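Local coordinates for protein CalS13 (Micromonospora echinospora, PDB 4ZAS) that is a sugar aminotransferase of the DegT/DnrJ/EryC1 family that binds a dTDP-4-keto-6-deoxy sugar and probably uses pyridoxal phosphate to transfer an amino group, at residues P106-T111 with R129-D134; R156-V161 with R186-V191; Y328-R333 with V380-G385. All blocks are in the same frame, centred on the assembly; numbering follows the deposited sequence.

Contact 1: residues P106-T111 with R129-D134; sequences PGEVLT and RIRWVD
The carboxylate of Glu-108 crosses the chain of Arg-131 at a slant, with OE1 3.0 Å from CD of Arg-131. The same oxygen makes a long salt bridge to NH1 of Arg-131 at 3.6 Å, meeting the guanidinium at its edge and in its plane, while the carboxylate itself is turned 82° from that plane. The arginine reaches this position by folding at its third torsion (chi3 58°), which turns the guanidinium so that its edge, at NH1, faces OE1 of Glu-108. Leu-110 continues the same face: its CD2 rests 3.5 Å from CB of Arg-131 and lies over one face of the guanidinium, and its CB touches CG2 of Val-133. A lysine in place of Glu-108 would probably leave the Arg-131 guanidinium without this acidic mate and set two positive charges close together. Strands 108-111 and 129-132 are joined through helix 121-125 as a beta-alpha-beta unit, running parallel with a 32° twist, in the large mixed sheet of the aminotransferase fold; 129-132 is the outermost strand on its side within this chain. Five backbone hydrogen bonds hold the pair, alternating in direction from Arg-129 N to Gly-107 O through to Val-133 N to Thr-111 O. On the other face CG2 of Thr-111 meets the six-membered part of the Trp-132 indole, 3.5 Å from CZ3, and CG2 of Ile-130 sits over the centre of one indole face. With OG1 of Thr-111 anti to the backbone N, the methyl is left for the indole while the hydroxyl bonds to Asn-120. Ile-123 of helix 121-125 covers Val-109, Thr-111 and Ile-130.

Contact 2: residues R156-V161 with R186-V191; sequences RAIVVV and RRPLVV
Val-159 and Val-191 share one rotamer, CG1 anti to the backbone N in both (chi1 179° and -179°), and their side chains lie side by side pointing the same way, with CG2 of Val-159 4.2 Å from CB of Val-191. Strands 155-161 and 189-193, linked by helix 170-180, form a parallel beta-alpha-beta unit inside the large mixed sheet of the aminotransferase fold. Ala-157 is on the same face as the two valines, its methyl 3.8 Å from CB of Leu-189 and 3.4 Å from O of Leu-189; the CA atoms of Ala-157 and Leu-189 are 4.2 Å apart. Helix 82-94 packs on this side, with Leu-90 and Ala-93 against Ala-157 and Leu-92 against Leu-189. On the opposite face Ile-158 sends CD1 to within 4.1 Å of CG of Pro-188, the two side chains lying alongside each other, and Val-177 of helix 170-180 covers the isoleucine. Leu-173 of that helix touches both Val-160 and Val-190. Four backbone hydrogen bonds stitch the strands. Arg-156 O takes the N-H of Leu-189 well off its axis, at a C=O...N angle of 139°, whereas the next bonds are much straighter at the carbonyl: Ile-158 N reaches Leu-189 O at 2.7 Å, and Val-191 N reaches Ile-158 O at 2.8 Å.

Contact 3: residues Y328-R333 with V380-G385; sequences YPLKVR and VHIPVG
Tyr-328 opens the strand with its CB wedged against Val-384, 3.6 Å from that residue's CB, the two side chains crossing at about a right angle. A chi1 of -170° swings the ring away from the backbone N and lays it alongside Ile-382, whose CD1 is 4.0 Å from CD1 of the tyrosine. The N-H and C=O of Tyr-328 both pair with Ile-382, N bonding to Ile-382 O at 3.2 Å and O accepting Ile-382 N at 2.9 Å. Pro-329 follows at the non-hydrogen-bonded pair with His-381, where the missing N-H costs no bond to strand 379-382; its CA is 4.2 Å from CD2 of the imidazole. Leu-330 forms the next hydrogen-bonded pair, exchanging two bonds with Val-380, while its CB packs 4.0 Å from CG1 of Val-380 and its CD1 approaches CD1 of Ile-382. Val-332 closes the row, crossing Val-380 so that CG2 also meets that CG1. The strands are antiparallel neighbours in a three-stranded sheet completed by strand 312-313, consistent with the small C-terminal domain of fold-type I aminotransferases. Helix 390-401 packs on Leu-330 and Ile-382, and helix 335-344 covers Val-332 and Val-380 through Phe-338. At the other end the hydroxyl of Tyr-328 is hydrogen-bonded to Asp-303 of helix 275-305, and Ala-299 and Tyr-302 of that helix touch Val-384; His-381, on the opposite face, is held by Ser-350 and Trp-163.

Contacts 1 and 2 belong to one sheet: strands 108-111 and 155-161 are adjacent; the two beta-alpha-beta units also follow one another along the chain, and the centres of the two contacts are 10 Å apart. Contact 3 lies in a separate three-stranded antiparallel sheet, about 28 Å from contact 1 and 29 Å from contact 2, centre to centre. All three are mostly buried, but the chemistry follows their place. At the sheet's outer strand contact 1 carries exposed arginine and a charged pair, contact 2, between inner strands, meets through aliphatic side chains alone, and contact 3 mixes aliphatic packing with a tyrosine and a histidine whose polar ends bond to other parts of the chain.

Contact 1: residues P106-T111 with R129-D134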
ATOM      1  N   PRO A 106      17.050   8.682 -16.360  1.00 84.28           N
ATOM      2  CA  PRO A 106      18.067   8.019 -17.189  1.00 88.06           C
ATOM      3  C   PRO A 106      18.260   6.524 -16.854  1.00 87.64           C
ATOM      4  O   PRO A 106      18.725   5.748 -17.695  1.00 91.49           O
ATOM      5  CB  PRO A 106      19.340   8.809 -16.870  1.00 89.09           C
ATOM      6  CG  PRO A 106      19.121   9.356 -15.480  1.00 83.06           C
ATOM      7  CD  PRO A 106      17.638   9.524 -15.299  1.00 80.07           C
ATOM      8  N   GLY A 107      17.896   6.150 -15.627  1.00 79.29           N
ATOM      9  CA  GLY A 107      18.080   4.820 -15.061  1.00 65.34           C
ATOM     10  C   GLY A 107      17.323   3.587 -15.549  1.00 61.63           C
ATOM     11  O   GLY A 107      16.138   3.665 -15.897  1.00 55.89           O
ATOM     12  N   GLU A 108      18.008   2.441 -15.564  1.00 56.86           N
ATOM     13  CA  GLU A 108      17.393   1.172 -15.956  1.00 48.70           C
ATOM     14  C   GLU A 108      17.460   0.093 -14.882  1.00 47.35           C
ATOM     15  O   GLU A 108      18.307   0.124 -13.992  1.00 52.41           O
ATOM     16  CB  GLU A 108      18.040   0.629 -17.211  1.00 51.05           C
ATOM     17  CG  GLU A 108      17.916   1.532 -18.397  1.00 60.76           C
ATOM     18  CD  GLU A 108      18.774   1.069 -19.538  1.00 67.93           C
ATOM     19  OE1 GLU A 108      19.524   0.084 -19.339  1.00 60.90           O
ATOM     20  OE2 GLU A 108      18.673   1.676 -20.626  1.00 73.07           O
ATOM     21  N   VAL A 109      16.543  -0.863 -14.979  1.00 44.69           N
ATOM     22  CA  VAL A 109      16.539  -2.045 -14.126  1.00 39.60           C
ATOM     23  C   VAL A 109      16.440  -3.286 -14.994  1.00 42.71           C
ATOM     24  O   VAL A 109      15.532  -3.407 -15.828  1.00 42.61           O
ATOM     25  CB  VAL A 109      15.382  -2.006 -13.104  1.00 38.95           C
ATOM     26  CG1 VAL A 109      15.368  -3.288 -12.259  1.00 31.65           C
ATOM     27  CG2 VAL A 109      15.491  -0.768 -12.214  1.00 34.02           C
ATOM     28  N   LEU A 110      17.399  -4.187 -14.814  1.00 41.51           N
ATOM     29  CA  LEU A 110      17.412  -5.468 -15.500  1.00 30.92           C
ATOM     30  C   LEU A 110      16.608  -6.452 -14.671  1.00 39.46           C
ATOM     31  O   LEU A 110      16.844  -6.602 -13.465  1.00 36.90           O
ATOM     32  CB  LEU A 110      18.848  -5.955 -15.696  1.00 31.59           C
ATOM     33  CG  LEU A 110      19.657  -5.128 -16.690  1.00 33.12           C
ATOM     34  CD1 LEU A 110      21.130  -5.417 -16.567  1.00 37.45           C
ATOM     35  CD2 LEU A 110      19.174  -5.335 -18.119  1.00 33.89           C
ATOM     36  N   THR A 111      15.639  -7.101 -15.295  1.00 38.64           N
ATOM     37  CA  THR A 111      14.722  -7.967 -14.556  1.00 40.38           C
ATOM     38  C   THR A 111      14.184  -9.088 -15.425  1.00 44.86           C
ATOM     39  O   THR A 111      14.348  -9.071 -16.649  1.00 48.89           O
ATOM     40  CB  THR A 111      13.528  -7.174 -14.017  1.00 40.53           C
ATOM     41  OG1 THR A 111      12.619  -8.067 -13.369  1.00 42.93           O
ATOM     42  CG2 THR A 111      12.794  -6.505 -15.159  1.00 32.59           C
ATOM     43  N   ARG A 129      13.542   2.740 -16.217  1.00 39.97           N
ATOM     44  CA  ARG A 129      13.288   1.925 -17.410  1.00 44.99           C
ATOM     45  C   ARG A 129      13.460   0.432 -17.114  1.00 44.66           C
ATOM     46  O   ARG A 129      14.368   0.037 -16.373  1.00 44.03           O
ATOM     47  CB  ARG A 129      14.254   2.299 -18.535  1.00 54.50           C
ATOM     48  CG  ARG A 129      14.011   3.636 -19.183  1.00 74.04           C
ATOM     49  CD  ARG A 129      15.170   3.983 -20.129  1.00 92.56           C
ATOM     50  NE  ARG A 129      14.968   5.263 -20.808  1.00106.38           N
ATOM     51  CZ  ARG A 129      15.192   6.451 -20.245  1.00116.96           C
ATOM     52  NH1 ARG A 129      15.632   6.528 -18.991  1.00119.21           N
ATOM     53  NH2 ARG A 129      14.980   7.566 -20.934  1.00122.55           N
ATOM     54  N   ILE A 130      12.595  -0.391 -17.697  1.00 43.45           N
ATOM     55  CA  ILE A 130      12.752  -1.844 -17.680  1.00 40.28           C
ATOM     56  C   ILE A 130      13.607  -2.343 -18.866  1.00 42.98           C
ATOM     57  O   ILE A 130      13.351  -1.952 -20.006  1.00 43.94           O
ATOM     58  CB  ILE A 130      11.381  -2.534 -17.709  1.00 42.55           C
ATOM     59  CG1 ILE A 130      10.684  -2.402 -16.357  1.00 40.86           C
ATOM     60  CG2 ILE A 130      11.521  -3.998 -18.103  1.00 42.92           C
ATOM     61  CD1 ILE A 130       9.319  -3.057 -16.313  1.00 42.60           C
ATOM     62  N   ARG A 131      14.640  -3.148 -18.595  1.00 33.31           N
ATOM     63  CA  ARG A 131      15.277  -3.953 -19.644  1.00 37.88           C
ATOM     64  C   ARG A 131      15.170  -5.442 -19.285  1.00 36.97           C
ATOM     65  O   ARG A 131      15.486  -5.859 -18.166  1.00 35.83           O
ATOM     66  CB  ARG A 131      16.729  -3.553 -19.903  1.00 49.54           C
ATOM     67  CG  ARG A 131      16.878  -2.303 -20.752  1.00 65.07           C
ATOM     68  CD  ARG A 131      18.327  -2.033 -21.142  1.00 77.63           C
ATOM     69  NE  ARG A 131      18.966  -3.122 -21.877  1.00 85.56           N
ATOM     70  CZ  ARG A 131      20.285  -3.284 -21.960  1.00 88.52           C
ATOM     71  NH1 ARG A 131      21.103  -2.441 -21.337  1.00 85.57           N
ATOM     72  NH2 ARG A 131      20.788  -4.299 -22.650  1.00 90.46           N
ATOM     73  N   TRP A 132      14.635  -6.225 -20.215  1.00 39.32           N
ATOM     74  CA  TRP A 132      14.369  -7.627 -19.937  1.00 33.91           C
ATOM     75  C   TRP A 132      15.607  -8.481 -20.079  1.00 44.71           C
ATOM     76  O   TRP A 132      16.363  -8.378 -21.050  1.00 54.18           O
ATOM     77  CB  TRP A 132      13.282  -8.160 -20.852  1.00 41.14           C
ATOM     78  CG  TRP A 132      11.929  -7.462 -20.709  1.00 48.59           C
ATOM     79  CD1 TRP A 132      11.242  -6.794 -21.689  1.00 44.31           C
ATOM     80  CD2 TRP A 132      11.108  -7.388 -19.527  1.00 39.80           C
ATOM     81  NE1 TRP A 132      10.063  -6.309 -21.192  1.00 44.79           N
ATOM     82  CE2 TRP A 132       9.944  -6.670 -19.876  1.00 41.70           C
ATOM     83  CE3 TRP A 132      11.236  -7.881 -18.223  1.00 31.70           C
ATOM     84  CZ2 TRP A 132       8.916  -6.418 -18.963  1.00 40.52           C
ATOM     85  CZ3 TRP A 132      10.207  -7.634 -17.310  1.00 45.12           C
ATOM     86  CH2 TRP A 132       9.069  -6.897 -17.685  1.00 43.01           C
ATOM     87  N   VAL A 133      15.799  -9.352 -19.111  1.00 39.93           N
ATOM     88  CA  VAL A 133      16.815 -10.355 -19.242  1.00 44.41           C
ATOM     89  C   VAL A 133      16.113 -11.674 -19.546  1.00 50.78           C
ATOM     90  O   VAL A 133      15.025 -11.946 -19.023  1.00 43.87           O
ATOM     91  CB  VAL A 133      17.674 -10.416 -17.995  1.00 35.33           C
ATOM     92  CG1 VAL A 133      18.821 -11.367 -18.199  1.00 36.34           C
ATOM     93  CG2 VAL A 133      18.197  -9.049 -17.711  1.00 35.67           C
ATOM     94  N   ASP A 134      16.722 -12.474 -20.420  1.00 53.28           N
ATOM     95  CA  ASP A 134      16.135 -13.746 -20.827  1.00 49.85           C
ATOM     96  C   ASP A 134      16.049 -14.665 -19.609  1.00 45.69           C
ATOM     97  O   ASP A 134      16.627 -14.404 -18.554  1.00 41.80           O
ATOM     98  CB  ASP A 134      16.947 -14.389 -21.965  1.00 52.31           C
ATOM     99  CG  ASP A 134      16.134 -15.407 -22.796  1.00 56.78           C
ATOM    100  OD1 ASP A 134      14.935 -15.594 -22.524  1.00 55.98           O
ATOM    101  OD2 ASP A 134      16.690 -15.989 -23.763  1.00 56.36           O
TER

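Contact 2: residues R156-V161 with R186-V191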
ATOM      1  N   ARG A 156      20.712   0.698 -12.800  1.00 45.60           N
ATOM      2  CA  ARG A 156      20.679   1.171 -11.421  1.00 37.52           C
ATOM      3  C   ARG A 156      20.455   0.003 -10.495  1.00 39.50           C
ATOM      4  O   ARG A 156      20.924  -0.013  -9.355  1.00 43.84           O
ATOM      5  CB  ARG A 156      19.579   2.207 -11.211  1.00 36.28           C
ATOM      6  CG  ARG A 156      19.745   3.410 -12.081  1.00 43.79           C
ATOM      7  CD  ARG A 156      20.891   4.290 -11.614  1.00 47.64           C
ATOM      8  NE  ARG A 156      21.122   5.355 -12.580  1.00 53.89           N
ATOM      9  CZ  ARG A 156      22.009   5.275 -13.570  1.00 59.83           C
ATOM     10  NH1 ARG A 156      22.778   4.199 -13.687  1.00 56.49           N
ATOM     11  NH2 ARG A 156      22.149   6.278 -14.430  1.00 61.60           N
ATOM     12  N   ALA A 157      19.734  -0.989 -10.995  1.00 38.88           N
ATOM     13  CA  ALA A 157      19.391  -2.140 -10.173  1.00 37.19           C
ATOM     14  C   ALA A 157      19.140  -3.389 -11.021  1.00 40.19           C
ATOM     15  O   ALA A 157      18.832  -3.304 -12.218  1.00 38.44           O
ATOM     16  CB  ALA A 157      18.166  -1.824  -9.298  1.00 32.47           C
ATOM     17  N   ILE A 158      19.302  -4.546 -10.382  1.00 42.52           N
ATOM     18  CA  ILE A 158      19.025  -5.847 -10.977  1.00 35.19           C
ATOM     19  C   ILE A 158      18.024  -6.580 -10.108  1.00 33.81           C
ATOM     20  O   ILE A 158      18.223  -6.694  -8.887  1.00 35.93           O
ATOM     21  CB  ILE A 158      20.324  -6.675 -11.131  1.00 38.56           C
ATOM     22  CG1 ILE A 158      21.292  -5.989 -12.087  1.00 38.56           C
ATOM     23  CG2 ILE A 158      20.022  -8.085 -11.607  1.00 39.23           C
ATOM     24  CD1 ILE A 158      22.740  -6.451 -11.923  1.00 43.39           C
ATOM     25  N   VAL A 159      16.940  -7.055 -10.708  1.00 30.81           N
ATOM     26  CA  VAL A 159      15.948  -7.829  -9.950  1.00 36.14           C
ATOM     27  C   VAL A 159      15.885  -9.290 -10.419  1.00 42.29           C
ATOM     28  O   VAL A 159      15.535  -9.555 -11.568  1.00 49.08           O
ATOM     29  CB  VAL A 159      14.530  -7.206 -10.052  1.00 38.81           C
ATOM     30  CG1 VAL A 159      13.536  -8.053  -9.280  1.00 35.77           C
ATOM     31  CG2 VAL A 159      14.506  -5.782  -9.527  1.00 44.87           C
ATOM     32  N   VAL A 160      16.191 -10.227  -9.526  1.00 38.88           N
ATOM     33  CA  VAL A 160      16.003 -11.651  -9.805  1.00 38.60           C
ATOM     34  C   VAL A 160      14.826 -12.213  -8.992  1.00 42.17           C
ATOM     35  O   VAL A 160      14.605 -11.839  -7.831  1.00 44.59           O
ATOM     36  CB  VAL A 160      17.263 -12.478  -9.494  1.00 37.87           C
ATOM     37  CG1 VAL A 160      18.462 -12.003 -10.322  1.00 40.83           C
ATOM     38  CG2 VAL A 160      17.553 -12.417  -8.007  1.00 30.96           C
ATOM     39  N   VAL A 161      14.069 -13.110  -9.610  1.00 36.90           N
ATOM     40  CA  VAL A 161      12.980 -13.790  -8.933  1.00 29.80           C
ATOM     41  C   VAL A 161      13.308 -15.251  -8.695  1.00 38.50           C
ATOM     42  O   VAL A 161      13.713 -15.969  -9.622  1.00 44.53           O
ATOM     43  CB  VAL A 161      11.691 -13.685  -9.734  1.00 40.72           C
ATOM     44  CG1 VAL A 161      10.604 -14.524  -9.062  1.00 31.32           C
ATOM     45  CG2 VAL A 161      11.278 -12.219  -9.919  1.00 42.89           C
ATOM     46  N   ARG A 186      29.988   2.891  -8.996  1.00 73.24           N
ATOM     47  CA  ARG A 186      28.995   2.390  -8.051  1.00 70.19           C
ATOM     48  C   ARG A 186      28.306   1.138  -8.590  1.00 62.14           C
ATOM     49  O   ARG A 186      27.825   1.093  -9.730  1.00 62.08           O
ATOM     50  CB  ARG A 186      27.961   3.457  -7.663  1.00 73.90           C
ATOM     51  CG  ARG A 186      26.966   3.874  -8.711  1.00 79.65           C
ATOM     52  CD  ARG A 186      25.999   4.894  -8.113  1.00 88.67           C
ATOM     53  NE  ARG A 186      25.360   4.397  -6.891  1.00 94.28           N
ATOM     54  CZ  ARG A 186      25.075   5.149  -5.827  1.00 92.69           C
ATOM     55  NH1 ARG A 186      25.392   6.443  -5.814  1.00 93.79           N
ATOM     56  NH2 ARG A 186      24.492   4.603  -4.763  1.00 83.19           N
ATOM     57  N   ARG A 187      28.312   0.106  -7.756  1.00 51.49           N
ATOM     58  CA  ARG A 187      27.675  -1.166  -8.054  1.00 50.54           C
ATOM     59  C   ARG A 187      26.149  -1.010  -8.091  1.00 52.10           C
ATOM     60  O   ARG A 187      25.573  -0.404  -7.203  1.00 48.47           O
ATOM     61  CB  ARG A 187      28.085  -2.199  -6.998  1.00 43.24           C
ATOM     62  CG  ARG A 187      27.824  -3.653  -7.349  1.00 37.47           C
ATOM     63  CD  ARG A 187      28.386  -4.515  -6.243  1.00 37.31           C
ATOM     64  NE  ARG A 187      28.201  -5.950  -6.448  1.00 42.81           N
ATOM     65  CZ  ARG A 187      27.088  -6.612  -6.153  1.00 44.05           C
ATOM     66  NH1 ARG A 187      27.025  -7.921  -6.363  1.00 38.48           N
ATOM     67  NH2 ARG A 187      26.038  -5.972  -5.647  1.00 47.56           N
ATOM     68  N   PRO A 188      25.494  -1.539  -9.132  1.00 51.81           N
ATOM     69  CA  PRO A 188      24.038  -1.459  -9.137  1.00 48.25           C
ATOM     70  C   PRO A 188      23.444  -2.199  -7.968  1.00 46.96           C
ATOM     71  O   PRO A 188      24.091  -3.085  -7.397  1.00 47.34           O
ATOM     72  CB  PRO A 188      23.647  -2.142 -10.446  1.00 47.51           C
ATOM     73  CG  PRO A 188      24.785  -3.039 -10.745  1.00 50.26           C
ATOM     74  CD  PRO A 188      26.003  -2.280 -10.294  1.00 47.37           C
ATOM     75  N   LEU A 189      22.227  -1.807  -7.606  1.00 46.50           N
ATOM     76  CA  LEU A 189      21.496  -2.438  -6.514  1.00 50.19           C
ATOM     77  C   LEU A 189      21.031  -3.834  -6.922  1.00 53.23           C
ATOM     78  O   LEU A 189      20.423  -4.001  -7.977  1.00 59.11           O
ATOM     79  CB  LEU A 189      20.277  -1.599  -6.135  1.00 43.15           C
ATOM     80  CG  LEU A 189      19.475  -2.116  -4.948  1.00 35.93           C
ATOM     81  CD1 LEU A 189      20.291  -1.969  -3.683  1.00 35.22           C
ATOM     82  CD2 LEU A 189      18.134  -1.414  -4.819  1.00 36.91           C
ATOM     83  N   VAL A 190      21.312  -4.836  -6.095  1.00 47.66           N
ATOM     84  CA  VAL A 190      20.823  -6.187  -6.367  1.00 37.43           C
ATOM     85  C   VAL A 190      19.642  -6.529  -5.458  1.00 36.50           C
ATOM     86  O   VAL A 190      19.805  -6.631  -4.234  1.00 33.65           O
ATOM     87  CB  VAL A 190      21.961  -7.202  -6.220  1.00 34.78           C
ATOM     88  CG1 VAL A 190      21.466  -8.587  -6.509  1.00 29.89           C
ATOM     89  CG2 VAL A 190      23.110  -6.830  -7.144  1.00 36.40           C
ATOM     90  N   VAL A 191      18.470  -6.736  -6.065  1.00 37.76           N
ATOM     91  CA  VAL A 191      17.227  -7.030  -5.337  1.00 38.27           C
ATOM     92  C   VAL A 191      16.714  -8.432  -5.651  1.00 42.35           C
ATOM     93  O   VAL A 191      16.444  -8.738  -6.823  1.00 43.63           O
ATOM     94  CB  VAL A 191      16.107  -6.017  -5.704  1.00 35.47           C
ATOM     95  CG1 VAL A 191      14.854  -6.348  -4.924  1.00 24.84           C
ATOM     96  CG2 VAL A 191      16.544  -4.607  -5.429  1.00 29.61           C
TER

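Contact 3: residues Y328-R333 with V380-G385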
ATOM      1  N   TYR A 328       4.323 -26.717  -8.092  1.00 47.20           N
ATOM      2  CA  TYR A 328       5.245 -27.617  -8.780  1.00 43.12           C
ATOM      3  C   TYR A 328       5.211 -27.345 -10.293  1.00 45.59           C
ATOM      4  O   TYR A 328       4.143 -27.421 -10.912  1.00 43.48           O
ATOM      5  CB  TYR A 328       4.899 -29.080  -8.489  1.00 47.77           C
ATOM      6  CG  TYR A 328       5.947 -30.053  -8.971  1.00 42.11           C
ATOM      7  CD1 TYR A 328       5.928 -30.535 -10.265  1.00 43.06           C
ATOM      8  CD2 TYR A 328       6.967 -30.466  -8.133  1.00 39.08           C
ATOM      9  CE1 TYR A 328       6.886 -31.410 -10.713  1.00 46.99           C
ATOM     10  CE2 TYR A 328       7.937 -31.337  -8.572  1.00 50.27           C
ATOM     11  CZ  TYR A 328       7.896 -31.813  -9.860  1.00 52.34           C
ATOM     12  OH  TYR A 328       8.860 -32.701 -10.288  1.00 50.30           O
ATOM     13  N   PRO A 329       6.372 -27.006 -10.881  1.00 42.43           N
ATOM     14  CA  PRO A 329       6.543 -26.675 -12.300  1.00 38.30           C
ATOM     15  C   PRO A 329       6.734 -27.901 -13.206  1.00 50.00           C
ATOM     16  O   PRO A 329       7.381 -28.870 -12.795  1.00 54.52           O
ATOM     17  CB  PRO A 329       7.815 -25.830 -12.302  1.00 37.83           C
ATOM     18  CG  PRO A 329       8.607 -26.395 -11.211  1.00 41.41           C
ATOM     19  CD  PRO A 329       7.632 -26.832 -10.142  1.00 46.44           C
ATOM     20  N   LEU A 330       6.157 -27.848 -14.410  1.00 45.43           N
ATOM     21  CA  LEU A 330       6.424 -28.801 -15.476  1.00 44.50           C
ATOM     22  C   LEU A 330       6.516 -28.044 -16.800  1.00 50.08           C
ATOM     23  O   LEU A 330       5.916 -26.981 -16.946  1.00 44.62           O
ATOM     24  CB  LEU A 330       5.325 -29.859 -15.576  1.00 47.17           C
ATOM     25  CG  LEU A 330       5.188 -30.881 -14.455  1.00 49.22           C
ATOM     26  CD1 LEU A 330       4.045 -31.849 -14.779  1.00 45.27           C
ATOM     27  CD2 LEU A 330       6.511 -31.606 -14.222  1.00 53.85           C
ATOM     28  N   LYS A 331       7.269 -28.566 -17.761  1.00 52.25           N
ATOM     29  CA  LYS A 331       7.149 -28.055 -19.121  1.00 50.99           C
ATOM     30  C   LYS A 331       6.552 -29.150 -20.003  1.00 53.02           C
ATOM     31  O   LYS A 331       7.154 -30.213 -20.171  1.00 64.19           O
ATOM     32  CB  LYS A 331       8.494 -27.571 -19.648  1.00 47.59           C
ATOM     33  CG  LYS A 331       9.062 -26.432 -18.834  1.00 41.51           C
ATOM     34  CD  LYS A 331      10.476 -26.130 -19.234  1.00 45.13           C
ATOM     35  CE  LYS A 331      11.423 -27.206 -18.708  1.00 50.43           C
ATOM     36  NZ  LYS A 331      12.807 -27.046 -19.242  1.00 54.94           N
ATOM     37  N   VAL A 332       5.372 -28.895 -20.562  1.00 43.59           N
ATOM     38  CA  VAL A 332       4.610 -29.941 -21.239  1.00 45.48           C
ATOM     39  C   VAL A 332       4.280 -29.604 -22.684  1.00 48.87           C
ATOM     40  O   VAL A 332       4.023 -28.451 -23.013  1.00 63.40           O
ATOM     41  CB  VAL A 332       3.293 -30.230 -20.482  1.00 55.73           C
ATOM     42  CG1 VAL A 332       3.589 -30.635 -19.066  1.00 59.96           C
ATOM     43  CG2 VAL A 332       2.386 -29.007 -20.464  1.00 51.88           C
ATOM     44  N   ARG A 333       4.298 -30.614 -23.549  1.00 56.41           N
ATOM     45  CA  ARG A 333       3.750 -30.492 -24.899  1.00 61.02           C
ATOM     46  C   ARG A 333       2.236 -30.310 -24.786  1.00 58.60           C
ATOM     47  O   ARG A 333       1.623 -30.833 -23.856  1.00 58.65           O
ATOM     48  CB  ARG A 333       4.084 -31.726 -25.754  1.00 70.98           C
ATOM     49  CG  ARG A 333       3.395 -33.008 -25.272  1.00 77.38           C
ATOM     50  CD  ARG A 333       3.338 -34.178 -26.287  1.00 73.36           C
ATOM     51  NE  ARG A 333       2.574 -35.266 -25.675  1.00 77.75           N
ATOM     52  CZ  ARG A 333       1.236 -35.341 -25.684  1.00 81.21           C
ATOM     53  NH1 ARG A 333       0.507 -34.414 -26.301  1.00 68.12           N
ATOM     54  NH2 ARG A 333       0.617 -36.348 -25.078  1.00 87.52           N
ATOM     55  N   VAL A 380       3.747 -24.899 -16.893  1.00 41.99           N
ATOM     56  CA  VAL A 380       2.458 -25.111 -16.278  1.00 41.93           C
ATOM     57  C   VAL A 380       2.700 -25.459 -14.819  1.00 54.42           C
ATOM     58  O   VAL A 380       3.766 -25.951 -14.479  1.00 61.64           O
ATOM     59  CB  VAL A 380       1.659 -26.201 -17.014  1.00 46.17           C
ATOM     60  CG1 VAL A 380       2.236 -27.601 -16.735  1.00 47.84           C
ATOM     61  CG2 VAL A 380       0.234 -26.139 -16.601  1.00 45.96           C
ATOM     62  N   HIS A 381       1.737 -25.181 -13.948  1.00 56.37           N
ATOM     63  CA  HIS A 381       1.926 -25.450 -12.529  1.00 52.05           C
ATOM     64  C   HIS A 381       0.826 -26.341 -11.977  1.00 52.09           C
ATOM     65  O   HIS A 381      -0.354 -26.147 -12.285  1.00 63.81           O
ATOM     66  CB  HIS A 381       1.985 -24.137 -11.752  1.00 32.71           C
ATOM     67  CG  HIS A 381       3.090 -23.232 -12.201  1.00 43.64           C
ATOM     68  ND1 HIS A 381       2.956 -22.369 -13.266  1.00 44.24           N
ATOM     69  CD2 HIS A 381       4.360 -23.083 -11.754  1.00 40.71           C
ATOM     70  CE1 HIS A 381       4.090 -21.710 -13.443  1.00 41.44           C
ATOM     71  NE2 HIS A 381       4.959 -22.125 -12.539  1.00 42.44           N
ATOM     72  N   ILE A 382       1.211 -27.288 -11.131  1.00 35.01           N
ATOM     73  CA  ILE A 382       0.274 -28.264 -10.604  1.00 43.08           C
ATOM     74  C   ILE A 382       0.355 -28.198  -9.074  1.00 48.66           C
ATOM     75  O   ILE A 382       1.398 -27.850  -8.518  1.00 49.12           O
ATOM     76  CB  ILE A 382       0.566 -29.675 -11.143  1.00 37.38           C
ATOM     77  CG1 ILE A 382       1.875 -30.202 -10.557  1.00 42.76           C
ATOM     78  CG2 ILE A 382       0.608 -29.668 -12.661  1.00 38.33           C
ATOM     79  CD1 ILE A 382       2.153 -31.616 -10.901  1.00 44.03           C
ATOM     80  N   PRO A 383      -0.749 -28.528  -8.388  1.00 45.72           N
ATOM     81  CA  PRO A 383      -0.833 -28.458  -6.928  1.00 40.47           C
ATOM     82  C   PRO A 383       0.205 -29.320  -6.263  1.00 44.78           C
ATOM     83  O   PRO A 383       0.352 -30.465  -6.669  1.00 57.47           O
ATOM     84  CB  PRO A 383      -2.232 -28.992  -6.631  1.00 35.63           C
ATOM     85  CG  PRO A 383      -2.993 -28.769  -7.878  1.00 43.12           C
ATOM     86  CD  PRO A 383      -2.011 -28.991  -8.979  1.00 41.47           C
ATOM     87  N   VAL A 384       0.898 -28.786  -5.261  1.00 45.29           N
ATOM     88  CA  VAL A 384       1.956 -29.514  -4.571  1.00 44.29           C
ATOM     89  C   VAL A 384       1.926 -29.202  -3.077  1.00 45.45           C
ATOM     90  O   VAL A 384       2.627 -29.850  -2.297  1.00 50.54           O
ATOM     91  CB  VAL A 384       3.345 -29.176  -5.188  1.00 41.18           C
ATOM     92  CG1 VAL A 384       3.794 -27.794  -4.760  1.00 37.44           C
ATOM     93  CG2 VAL A 384       4.403 -30.248  -4.846  1.00 40.51           C
ATOM     94  N   GLY A 385       1.093 -28.232  -2.682  1.00 39.15           N
ATOM     95  CA  GLY A 385       1.042 -27.738  -1.307  1.00 36.16           C
ATOM     96  C   GLY A 385       0.628 -28.670  -0.168  1.00 45.79           C
ATOM     97  O   GLY A 385       0.345 -29.853  -0.381  1.00 52.15           O
TER